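Glycoside hydrolase family 31 (Trueperella pyogenes, PDB 5I0F) probably breaks down cycloalternan, a cyclic glucose oligosaccharide, by a retaining mechanism that passes through a covalent glycosyl-enzyme intermediate. Local coordinates at residues 324-338 with 381-393. Numbering follows the deposited sequence.
With GLC (alpha-D-glucopyranose), chain C; BGC (beta-D-glucopyranose), chain B.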
ATOM      1  N   VAL A 324      -0.068 -14.500 -23.023  1.00 22.07           N
ATOM      2  CA  VAL A 324      -0.520 -13.634 -21.949  1.00 21.77           C
ATOM      3  C   VAL A 324      -1.979 -13.935 -21.699  1.00 21.77           C
ATOM      4  O   VAL A 324      -2.719 -14.261 -22.647  1.00 21.49           O
ATOM      5  CB  VAL A 324      -0.286 -12.139 -22.250  1.00 22.84           C
ATOM      6  CG1 VAL A 324       1.181 -11.811 -22.136  1.00 23.30           C
ATOM      7  CG2 VAL A 324      -0.757 -11.738 -23.634  1.00 23.98           C
ATOM      8  N   SER A 325      -2.386 -13.868 -20.434  1.00 21.06           N
ATOM      9  CA  SER A 325      -3.800 -14.002 -20.067  1.00 21.54           C
ATOM     10  C   SER A 325      -4.515 -12.683 -19.760  1.00 20.31           C
ATOM     11  O   SER A 325      -5.737 -12.627 -19.803  1.00 20.07           O
ATOM     12  CB  SER A 325      -3.979 -15.029 -18.931  1.00 22.05           C
ATOM     13  OG  SER A 325      -3.528 -14.500 -17.692  1.00 24.31           O
ATOM     14  N   VAL A 326      -3.759 -11.630 -19.483  1.00 19.51           N
ATOM     15  CA  VAL A 326      -4.323 -10.346 -19.037  1.00 18.68           C
ATOM     16  C   VAL A 326      -3.453  -9.226 -19.604  1.00 18.08           C
ATOM     17  O   VAL A 326      -2.213  -9.304 -19.560  1.00 17.90           O
ATOM     18  CB  VAL A 326      -4.345 -10.203 -17.486  1.00 18.96           C
ATOM     19  CG1 VAL A 326      -4.924  -8.848 -17.068  1.00 19.04           C
ATOM     20  CG2 VAL A 326      -5.152 -11.306 -16.819  1.00 19.28           C
ATOM     21  N   VAL A 327      -4.104  -8.183 -20.104  1.00 17.90           N
ATOM     22  CA  VAL A 327      -3.426  -6.932 -20.424  1.00 17.26           C
ATOM     23  C   VAL A 327      -4.028  -5.823 -19.583  1.00 16.75           C
ATOM     24  O   VAL A 327      -5.260  -5.691 -19.509  1.00 16.77           O
ATOM     25  CB  VAL A 327      -3.435  -6.612 -21.937  1.00 17.55           C
ATOM     26  CG1 VAL A 327      -4.844  -6.451 -22.497  1.00 17.66           C
ATOM     27  CG2 VAL A 327      -2.564  -5.375 -22.220  1.00 17.38           C
ATOM     28  N   VAL A 328      -3.167  -5.095 -18.873  1.00 16.09           N
ATOM     29  CA  VAL A 328      -3.558  -3.886 -18.150  1.00 16.26           C
ATOM     30  C   VAL A 328      -3.253  -2.680 -19.042  1.00 16.32           C
ATOM     31  O   VAL A 328      -2.158  -2.592 -19.607  1.00 15.89           O
ATOM     32  CB  VAL A 328      -2.771  -3.768 -16.811  1.00 16.59           C
ATOM     33  CG1 VAL A 328      -3.226  -2.543 -16.024  1.00 16.53           C
ATOM     34  CG2 VAL A 328      -2.955  -5.045 -15.987  1.00 16.81           C
ATOM     35  N   ILE A 329      -4.218  -1.761 -19.174  1.00 15.91           N
ATOM     36  CA  ILE A 329      -4.026  -0.510 -19.880  1.00 16.00           C
ATOM     37  C   ILE A 329      -4.227   0.599 -18.863  1.00 16.16           C
ATOM     38  O   ILE A 329      -5.295   0.686 -18.239  1.00 15.82           O
ATOM     39  CB  ILE A 329      -5.025  -0.346 -21.065  1.00 16.47           C
ATOM     40  CG1 ILE A 329      -5.081  -1.632 -21.907  1.00 16.76           C
ATOM     41  CG2 ILE A 329      -4.628   0.861 -21.913  1.00 16.68           C
ATOM     42  CD1 ILE A 329      -6.157  -1.652 -22.972  1.00 17.19           C
ATOM     43  N   GLU A 330      -3.182   1.408 -18.674  1.00 16.29           N
ATOM     44  CA  GLU A 330      -3.196   2.512 -17.730  1.00 16.43           C
ATOM     45  C   GLU A 330      -3.542   3.822 -18.374  1.00 16.31           C
ATOM     46  O   GLU A 330      -4.436   4.526 -17.898  1.00 16.00           O
ATOM     47  CB  GLU A 330      -1.837   2.618 -17.007  1.00 16.55           C
ATOM     48  CG  GLU A 330      -1.535   1.401 -16.182  1.00 16.40           C
ATOM     49  CD  GLU A 330      -0.476   1.642 -15.125  1.00 16.69           C
ATOM     50  OE1 GLU A 330       0.470   2.454 -15.382  1.00 16.77           O
ATOM     51  OE2 GLU A 330      -0.594   0.994 -14.053  1.00 16.24           O
ATOM     52  N   ALA A 331      -2.849   4.131 -19.466  1.00 16.42           N
ATOM     53  CA  ALA A 331      -3.049   5.368 -20.217  1.00 17.07           C
ATOM     54  C   ALA A 331      -4.062   5.119 -21.342  1.00 17.26           C
ATOM     55  O   ALA A 331      -3.706   5.102 -22.504  1.00 17.91           O
ATOM     56  CB  ALA A 331      -1.723   5.862 -20.782  1.00 17.30           C
ATOM     57  N   TRP A 332      -5.313   4.906 -20.949  1.00 17.29           N
ATOM     58  CA  TRP A 332      -6.437   4.656 -21.844  1.00 17.30           C
ATOM     59  C   TRP A 332      -7.371   5.855 -21.984  1.00 18.07           C
ATOM     60  O   TRP A 332      -8.092   5.970 -22.990  1.00 18.43           O
ATOM     61  CB  TRP A 332      -7.267   3.443 -21.347  1.00 16.99           C
ATOM     62  CG  TRP A 332      -7.913   3.613 -20.029  1.00 16.62           C
ATOM     63  CD1 TRP A 332      -7.363   3.374 -18.810  1.00 16.18           C
ATOM     64  CD2 TRP A 332      -9.235   4.101 -19.786  1.00 16.55           C
ATOM     65  NE1 TRP A 332      -8.260   3.685 -17.815  1.00 16.30           N
ATOM     66  CE2 TRP A 332      -9.421   4.130 -18.383  1.00 16.52           C
ATOM     67  CE3 TRP A 332     -10.276   4.513 -20.613  1.00 17.07           C
ATOM     68  CZ2 TRP A 332     -10.619   4.540 -17.784  1.00 16.25           C
ATOM     69  CZ3 TRP A 332     -11.489   4.933 -20.011  1.00 17.25           C
ATOM     70  CH2 TRP A 332     -11.638   4.930 -18.615  1.00 16.88           C
ATOM     71  N   SER A 333      -7.418   6.711 -20.961  1.00 18.18           N
ATOM     72  CA  SER A 333      -8.485   7.708 -20.851  1.00 18.63           C
ATOM     73  C   SER A 333      -8.045   9.087 -21.349  1.00 19.20           C
ATOM     74  O   SER A 333      -6.904   9.283 -21.783  1.00 18.87           O
ATOM     75  CB  SER A 333      -8.946   7.797 -19.401  1.00 18.79           C
ATOM     76  OG  SER A 333      -8.057   8.621 -18.638  1.00 18.35           O
ATOM     77  N   ASP A 334      -8.982  10.032 -21.299  1.00 20.05           N
ATOM     78  CA  ASP A 334      -8.695  11.428 -21.575  1.00 21.14           C
ATOM     79  C   ASP A 334      -7.697  12.105 -20.588  1.00 21.39           C
ATOM     80  O   ASP A 334      -7.300  13.264 -20.805  1.00 21.30           O
ATOM     81  CB  ASP A 334     -10.007  12.237 -21.679  1.00 22.52           C
ATOM     82  CG  ASP A 334     -10.846  12.220 -20.387  1.00 22.69           C
ATOM     83  OD1 ASP A 334     -10.324  11.993 -19.279  1.00 22.56           O
ATOM     84  OD2 ASP A 334     -12.060  12.449 -20.495  1.00 24.06           O
ATOM     85  N   GLU A 335      -7.318  11.406 -19.515  1.00 21.24           N
ATOM     86  CA  GLU A 335      -6.378  11.899 -18.495  1.00 22.05           C
ATOM     87  C   GLU A 335      -6.893  13.108 -17.701  1.00 22.56           C
ATOM     88  O   GLU A 335      -6.121  13.801 -17.032  1.00 23.29           O
ATOM     89  CB  GLU A 335      -4.996  12.198 -19.097  1.00 22.73           C
ATOM     90  CG  GLU A 335      -4.296  10.966 -19.670  1.00 22.45           C
ATOM     91  CD  GLU A 335      -3.871   9.944 -18.606  1.00 22.23           C
ATOM     92  OE1 GLU A 335      -3.574  10.333 -17.449  1.00 21.99           O
ATOM     93  OE2 GLU A 335      -3.835   8.728 -18.937  1.00 21.92           O
ATOM     94  N   GLU A 336      -8.203  13.285 -17.715  1.00 22.84           N
ATOM     95  CA  GLU A 336      -8.887  14.330 -16.970  1.00 23.97           C
ATOM     96  C   GLU A 336      -9.901  13.741 -15.993  1.00 23.46           C
ATOM     97  O   GLU A 336      -9.879  14.091 -14.827  1.00 23.20           O
ATOM     98  CB  GLU A 336      -9.566  15.274 -17.934  1.00 25.18           C
ATOM     99  CG  GLU A 336      -8.556  16.027 -18.803  1.00 26.43           C
ATOM    100  CD  GLU A 336      -9.129  17.250 -19.490  1.00 29.12           C
ATOM    101  OE1 GLU A 336     -10.313  17.598 -19.266  1.00 30.02           O
ATOM    102  OE2 GLU A 336      -8.375  17.887 -20.253  1.00 30.55           O
ATOM    103  N   GLY A 337     -10.783  12.858 -16.483  1.00 23.30           N
ATOM    104  CA  GLY A 337     -11.841  12.243 -15.680  1.00 23.12           C
ATOM    105  C   GLY A 337     -11.737  10.738 -15.447  1.00 22.58           C
ATOM    106  O   GLY A 337     -12.504  10.188 -14.649  1.00 23.24           O
ATOM    107  N   PHE A 338     -10.817  10.069 -16.145  1.00 21.48           N
ATOM    108  CA  PHE A 338     -10.611   8.606 -16.030  1.00 20.98           C
ATOM    109  C   PHE A 338     -11.889   7.786 -16.170  1.00 20.87           C
ATOM    110  O   PHE A 338     -12.085   6.767 -15.520  1.00 19.95           O
ATOM    111  CB  PHE A 338      -9.791   8.290 -14.783  1.00 20.97           C
ATOM    112  CG  PHE A 338      -8.502   9.038 -14.770  1.00 21.37           C
ATOM    113  CD1 PHE A 338      -7.416   8.560 -15.488  1.00 21.16           C
ATOM    114  CD2 PHE A 338      -8.410  10.301 -14.155  1.00 22.14           C
ATOM    115  CE1 PHE A 338      -6.243   9.289 -15.579  1.00 21.61           C
ATOM    116  CE2 PHE A 338      -7.218  11.035 -14.231  1.00 22.47           C
ATOM    117  CZ  PHE A 338      -6.136  10.530 -14.941  1.00 21.97           C
ATOM    118  N   GLY A 381      -8.382 -15.151 -25.916  1.00 27.56           N
ATOM    119  CA  GLY A 381      -8.205 -15.586 -24.546  1.00 26.72           C
ATOM    120  C   GLY A 381      -7.472 -14.611 -23.643  1.00 25.61           C
ATOM    121  O   GLY A 381      -6.883 -15.033 -22.673  1.00 26.42           O
ATOM    122  N   ILE A 382      -7.528 -13.310 -23.948  1.00 23.67           N
ATOM    123  CA  ILE A 382      -6.861 -12.269 -23.167  1.00 21.93           C
ATOM    124  C   ILE A 382      -7.939 -11.382 -22.544  1.00 21.37           C
ATOM    125  O   ILE A 382      -8.814 -10.869 -23.257  1.00 20.95           O
ATOM    126  CB  ILE A 382      -5.925 -11.417 -24.064  1.00 21.98           C
ATOM    127  CG1 ILE A 382      -4.846 -12.302 -24.707  1.00 22.17           C
ATOM    128  CG2 ILE A 382      -5.251 -10.312 -23.262  1.00 21.93           C
ATOM    129  CD1 ILE A 382      -4.060 -11.630 -25.816  1.00 22.65           C
ATOM    130  N   ARG A 383      -7.844 -11.171 -21.231  1.00 20.63           N
ATOM    131  CA  ARG A 383      -8.757 -10.260 -20.518  1.00 20.49           C
ATOM    132  C   ARG A 383      -8.152  -8.859 -20.400  1.00 19.96           C
ATOM    133  O   ARG A 383      -6.940  -8.698 -20.489  1.00 19.26           O
ATOM    134  CB  ARG A 383      -9.130 -10.830 -19.155  1.00 20.51           C
ATOM    135  CG  ARG A 383     -10.268 -11.838 -19.209  1.00 21.85           C
ATOM    136  CD  ARG A 383      -9.845 -13.193 -19.743  1.00 22.80           C
ATOM    137  NE  ARG A 383     -10.973 -14.140 -19.687  1.00 23.73           N
ATOM    138  CZ  ARG A 383     -10.890 -15.437 -19.978  1.00 25.32           C
ATOM    139  NH1 ARG A 383      -9.738 -15.989 -20.336  1.00 24.94           N
ATOM    140  NH2 ARG A 383     -11.977 -16.199 -19.897  1.00 26.83           N
ATOM    141  N   VAL A 384      -9.015  -7.853 -20.222  1.00 19.24           N
ATOM    142  CA  VAL A 384      -8.589  -6.448 -20.286  1.00 19.17           C
ATOM    143  C   VAL A 384      -8.916  -5.738 -18.973  1.00 18.70           C
ATOM    144  O   VAL A 384     -10.059  -5.761 -18.514  1.00 18.22           O
ATOM    145  CB  VAL A 384      -9.256  -5.716 -21.486  1.00 20.00           C
ATOM    146  CG1 VAL A 384      -8.846  -4.242 -21.540  1.00 20.15           C
ATOM    147  CG2 VAL A 384      -8.912  -6.409 -22.799  1.00 20.22           C
ATOM    148  N   ILE A 385      -7.898  -5.132 -18.357  1.00 18.62           N
ATOM    149  CA  ILE A 385      -8.039  -4.406 -17.084  1.00 19.00           C
ATOM    150  C   ILE A 385      -7.715  -2.917 -17.307  1.00 18.43           C
ATOM    151  O   ILE A 385      -6.698  -2.615 -17.909  1.00 18.01           O
ATOM    152  CB  ILE A 385      -7.046  -4.973 -16.036  1.00 19.62           C
ATOM    153  CG1 ILE A 385      -7.229  -6.487 -15.842  1.00 20.62           C
ATOM    154  CG2 ILE A 385      -7.119  -4.221 -14.713  1.00 19.74           C
ATOM    155  CD1 ILE A 385      -8.471  -6.918 -15.145  1.00 20.98           C
ATOM    156  N   LEU A 386      -8.552  -1.999 -16.805  1.00 17.57           N
ATOM    157  CA  LEU A 386      -8.302  -0.566 -16.921  1.00 16.89           C
ATOM    158  C   LEU A 386      -7.951   0.066 -15.584  1.00 16.76           C
ATOM    159  O   LEU A 386      -8.562  -0.251 -14.546  1.00 16.73           O
ATOM    160  CB  LEU A 386      -9.526   0.160 -17.481  1.00 17.25           C
ATOM    161  CG  LEU A 386     -10.049  -0.300 -18.843  1.00 17.34           C
ATOM    162  CD1 LEU A 386     -11.184   0.607 -19.307  1.00 18.07           C
ATOM    163  CD2 LEU A 386      -8.941  -0.340 -19.887  1.00 17.53           C
ATOM    164  N   TRP A 387      -7.028   1.021 -15.639  1.00 16.31           N
ATOM    165  CA  TRP A 387      -6.539   1.748 -14.467  1.00 16.29           C
ATOM    166  C   TRP A 387      -7.529   2.790 -13.969  1.00 16.38           C
ATOM    167  O   TRP A 387      -8.238   3.419 -14.761  1.00 16.72           O
ATOM    168  CB  TRP A 387      -5.244   2.442 -14.864  1.00 16.11           C
ATOM    169  CG  TRP A 387      -4.446   3.166 -13.812  1.00 16.17           C
ATOM    170  CD1 TRP A 387      -3.402   2.662 -13.107  1.00 16.13           C
ATOM    171  CD2 TRP A 387      -4.560   4.540 -13.427  1.00 16.00           C
ATOM    172  NE1 TRP A 387      -2.866   3.635 -12.298  1.00 16.18           N
ATOM    173  CE2 TRP A 387      -3.561   4.788 -12.464  1.00 16.17           C
ATOM    174  CE3 TRP A 387      -5.410   5.579 -13.794  1.00 16.66           C
ATOM    175  CZ2 TRP A 387      -3.392   6.037 -11.847  1.00 16.70           C
ATOM    176  CZ3 TRP A 387      -5.244   6.815 -13.201  1.00 16.82           C
ATOM    177  CH2 TRP A 387      -4.233   7.036 -12.235  1.00 16.88           C
ATOM    178  N   GLN A 388      -7.556   2.941 -12.656  1.00 16.27           N
ATOM    179  CA  GLN A 388      -8.382   3.906 -11.930  1.00 16.73           C
ATOM    180  C   GLN A 388      -7.605   4.510 -10.783  1.00 16.95           C
ATOM    181  O   GLN A 388      -6.598   3.931 -10.328  1.00 16.17           O
ATOM    182  CB  GLN A 388      -9.620   3.210 -11.376  1.00 16.90           C
ATOM    183  CG  GLN A 388     -10.607   2.764 -12.449  1.00 17.70           C
ATOM    184  CD  GLN A 388     -11.372   3.918 -13.046  1.00 18.38           C
ATOM    185  OE1 GLN A 388     -12.426   4.279 -12.554  1.00 19.64           O
ATOM    186  NE2 GLN A 388     -10.857   4.494 -14.117  1.00 18.88           N
ATOM    187  N   ILE A 389      -8.104   5.660 -10.303  1.00 17.17           N
ATOM    188  CA  ILE A 389      -7.582   6.360  -9.137  1.00 18.17           C
ATOM    189  C   ILE A 389      -8.818   6.912  -8.358  1.00 18.26           C
ATOM    190  O   ILE A 389      -9.786   7.367  -9.006  1.00 17.96           O
ATOM    191  CB  ILE A 389      -6.637   7.504  -9.583  1.00 19.66           C
ATOM    192  CG1 ILE A 389      -5.972   8.221  -8.413  1.00 21.07           C
ATOM    193  CG2 ILE A 389      -7.390   8.554 -10.392  1.00 19.85           C
ATOM    194  CD1 ILE A 389      -4.857   7.449  -7.806  1.00 21.87           C
ATOM    195  N   PRO A 390      -8.811   6.870  -7.010  1.00 18.25           N
ATOM    196  CA  PRO A 390      -9.993   7.372  -6.264  1.00 18.47           C
ATOM    197  C   PRO A 390      -9.835   8.863  -5.950  1.00 19.08           C
ATOM    198  O   PRO A 390      -9.804   9.271  -4.784  1.00 18.47           O
ATOM    199  CB  PRO A 390      -9.978   6.520  -5.008  1.00 18.61           C
ATOM    200  CG  PRO A 390      -8.521   6.289  -4.731  1.00 18.64           C
ATOM    201  CD  PRO A 390      -7.788   6.371  -6.058  1.00 18.30           C
ATOM    202  N   LEU A 391      -9.690   9.641  -7.016  1.00 19.59           N
ATOM    203  CA  LEU A 391      -9.499  11.087  -6.982  1.00 20.11           C
ATOM    204  C   LEU A 391     -10.168  11.712  -8.209  1.00 21.06           C
ATOM    205  O   LEU A 391     -10.280  11.083  -9.259  1.00 21.13           O
ATOM    206  CB  LEU A 391      -8.025  11.482  -6.969  1.00 20.32           C
ATOM    207  CG  LEU A 391      -7.230  11.120  -5.693  1.00 20.23           C
ATOM    208  CD1 LEU A 391      -5.741  11.346  -5.892  1.00 19.99           C
ATOM    209  CD2 LEU A 391      -7.730  11.919  -4.493  1.00 20.82           C
ATOM    210  N   GLN A 392     -10.589  12.966  -8.066  1.00 21.26           N
ATOM    211  CA  GLN A 392     -11.224  13.693  -9.155  1.00 22.09           C
ATOM    212  C   GLN A 392     -10.430  14.976  -9.294  1.00 22.88           C
ATOM    213  O   GLN A 392     -10.511  15.850  -8.407  1.00 23.27           O
ATOM    214  CB  GLN A 392     -12.677  13.998  -8.828  1.00 22.82           C
ATOM    215  CG  GLN A 392     -13.418  14.746  -9.933  1.00 23.81           C
ATOM    216  CD  GLN A 392     -13.839  13.857 -11.095  1.00 23.76           C
ATOM    217  OE1 GLN A 392     -14.481  12.826 -10.899  1.00 24.28           O
ATOM    218  NE2 GLN A 392     -13.518  14.273 -12.306  1.00 24.25           N
ATOM    219  N   LYS A 393      -9.656  15.081 -10.369  1.00 23.69           N
ATOM    220  CA  LYS A 393      -8.837  16.271 -10.594  1.00 25.97           C
ATOM    221  C   LYS A 393      -9.699  17.532 -10.609  1.00 28.00           C
ATOM    222  O   LYS A 393     -10.852  17.498 -11.020  1.00 27.05           O
ATOM    223  CB  LYS A 393      -8.076  16.197 -11.908  1.00 26.08           C
ATOM    224  CG  LYS A 393      -6.958  15.173 -11.991  1.00 26.54           C
ATOM    225  CD  LYS A 393      -6.377  15.167 -13.401  1.00 27.32           C
ATOM    226  CE  LYS A 393      -5.030  14.452 -13.462  1.00 28.43           C
ATOM    227  NZ  LYS A 393      -4.381  14.534 -14.799  1.00 28.59           N
TER
HETATM  228  C1  GLC C   2       0.623   7.241 -14.274  1.00 20.04           C
HETATM  229  C2  GLC C   2       0.798   8.753 -14.049  1.00 20.89           C
HETATM  230  C3  GLC C   2      -0.546   9.454 -13.899  1.00 21.20           C
HETATM  231  C4  GLC C   2      -1.473   9.070 -15.047  1.00 20.90           C
HETATM  232  C5  GLC C   2      -1.617   7.551 -15.108  1.00 20.02           C
HETATM  233  C6  GLC C   2      -2.537   7.088 -16.233  1.00 20.36           C
HETATM  234  O2  GLC C   2       1.588   9.000 -12.879  1.00 22.89           O
HETATM  235  O3  GLC C   2      -0.354  10.876 -13.854  1.00 22.37           O
HETATM  236  O4  GLC C   2      -2.757   9.683 -14.849  1.00 22.00           O
HETATM  237  O5  GLC C   2      -0.323   6.976 -15.313  1.00 19.56           O
HETATM  238  O6  GLC C   2      -1.982   7.431 -17.497  1.00 19.95           O
HETATM  239  C2  BGC B   1       1.116   2.700  -9.787  1.00 18.23           C
HETATM  240  C3  BGC B   1       1.948   2.410 -11.050  1.00 17.77           C
HETATM  241  C4  BGC B   1       1.290   3.084 -12.250  1.00 18.43           C
HETATM  242  C5  BGC B   1       1.090   4.586 -11.998  1.00 19.02           C
HETATM  243  C6  BGC B   1       0.252   5.175 -13.126  1.00 19.27           C
HETATM  244  C1  BGC B   1       0.063   3.838  -9.835  1.00 19.92           C
HETATM  245  O2  BGC B   1       1.659   2.333  -8.503  1.00 16.64           O
HETATM  246  O3  BGC B   1       2.072   0.999 -11.247  1.00 17.48           O
HETATM  247  O4  BGC B   1       2.087   2.887 -13.434  1.00 17.01           O
HETATM  248  O5  BGC B   1       0.460   4.894 -10.728  1.00 19.44           O
HETATM  249  O6  BGC B   1       0.232   6.603 -13.049  1.00 19.74           O
HETATM  250  O   HOH W   1      -9.697  12.993 -12.216  1.00 22.87           O
HETATM  251  O   HOH W   2     -11.518  15.956 -13.288  1.00 36.16           O
HETATM  252  O   HOH W   3     -13.715  10.572 -12.220  1.00 27.70           O
HETATM  253  O   HOH W   4     -10.952  10.339 -11.831  1.00 27.87           O
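Trp387 holds CG anti to its backbone N (chi1 -174°), which carries the indole past Glu330 to Phe338, whereas Trp332 turns CG between its own N and carbonyl carbon (chi1 63°) and lays its ring beside Leu386 and the Trp387 carbonyl. Trp387 lies near the end of strand 383-388 and Trp332 in the loop that follows its parallel neighbour, strand 326-329. Backbone hydrogen bonds join the two from Arg383 N to Ser325 O as far as Trp387 N to Ile329 O, the last more bent than the other four. Along this pair Val326 CG1 packs on Ile385 CG1 at 3.5 Å, and on the other face of the sheet Val327 and Ile329 meet Val384, and Leu386 CD2 packs on Ile329 CB. Leu386 CD1 sits over the six-membered ring of Trp332, 4.0 Å from its centroid, in a CH-pi contact. Trp332 NE1 donates in its ring plane to a lone pair of Trp387 O (3.1 Å), and the same carbonyl accepts from Gln388 NE2. The Gln388 amide also gives a nearly straight bond from NE2 to Phe338 O (2.9 Å), so both bonds from NE2 fix its rotation; Tyr500 and Arg452 hold OE1. The edge of Trp387 points toward the face of Phe338 in an offset edge-to-face pair, planes 60° apart. Farther out, Lys393 NZ reaches Glu335 O (2.9 Å), and water 1 links Glu336 O to Lys393 N. One face of the Trp387 indole lies against C5 of the alpha-glucose, whose O4 and O6 donate to the two carboxylate oxygens of Glu335, while Glu330 OE1 accepts from O4 of the beta-glucose (2.6 Å) and OE2 forms a salt bridge with Lys465. Sugar-binding residues thus gather where the second and third strands of a TIM barrel end, the usual place for a glycoside hydrolase family 31 active site.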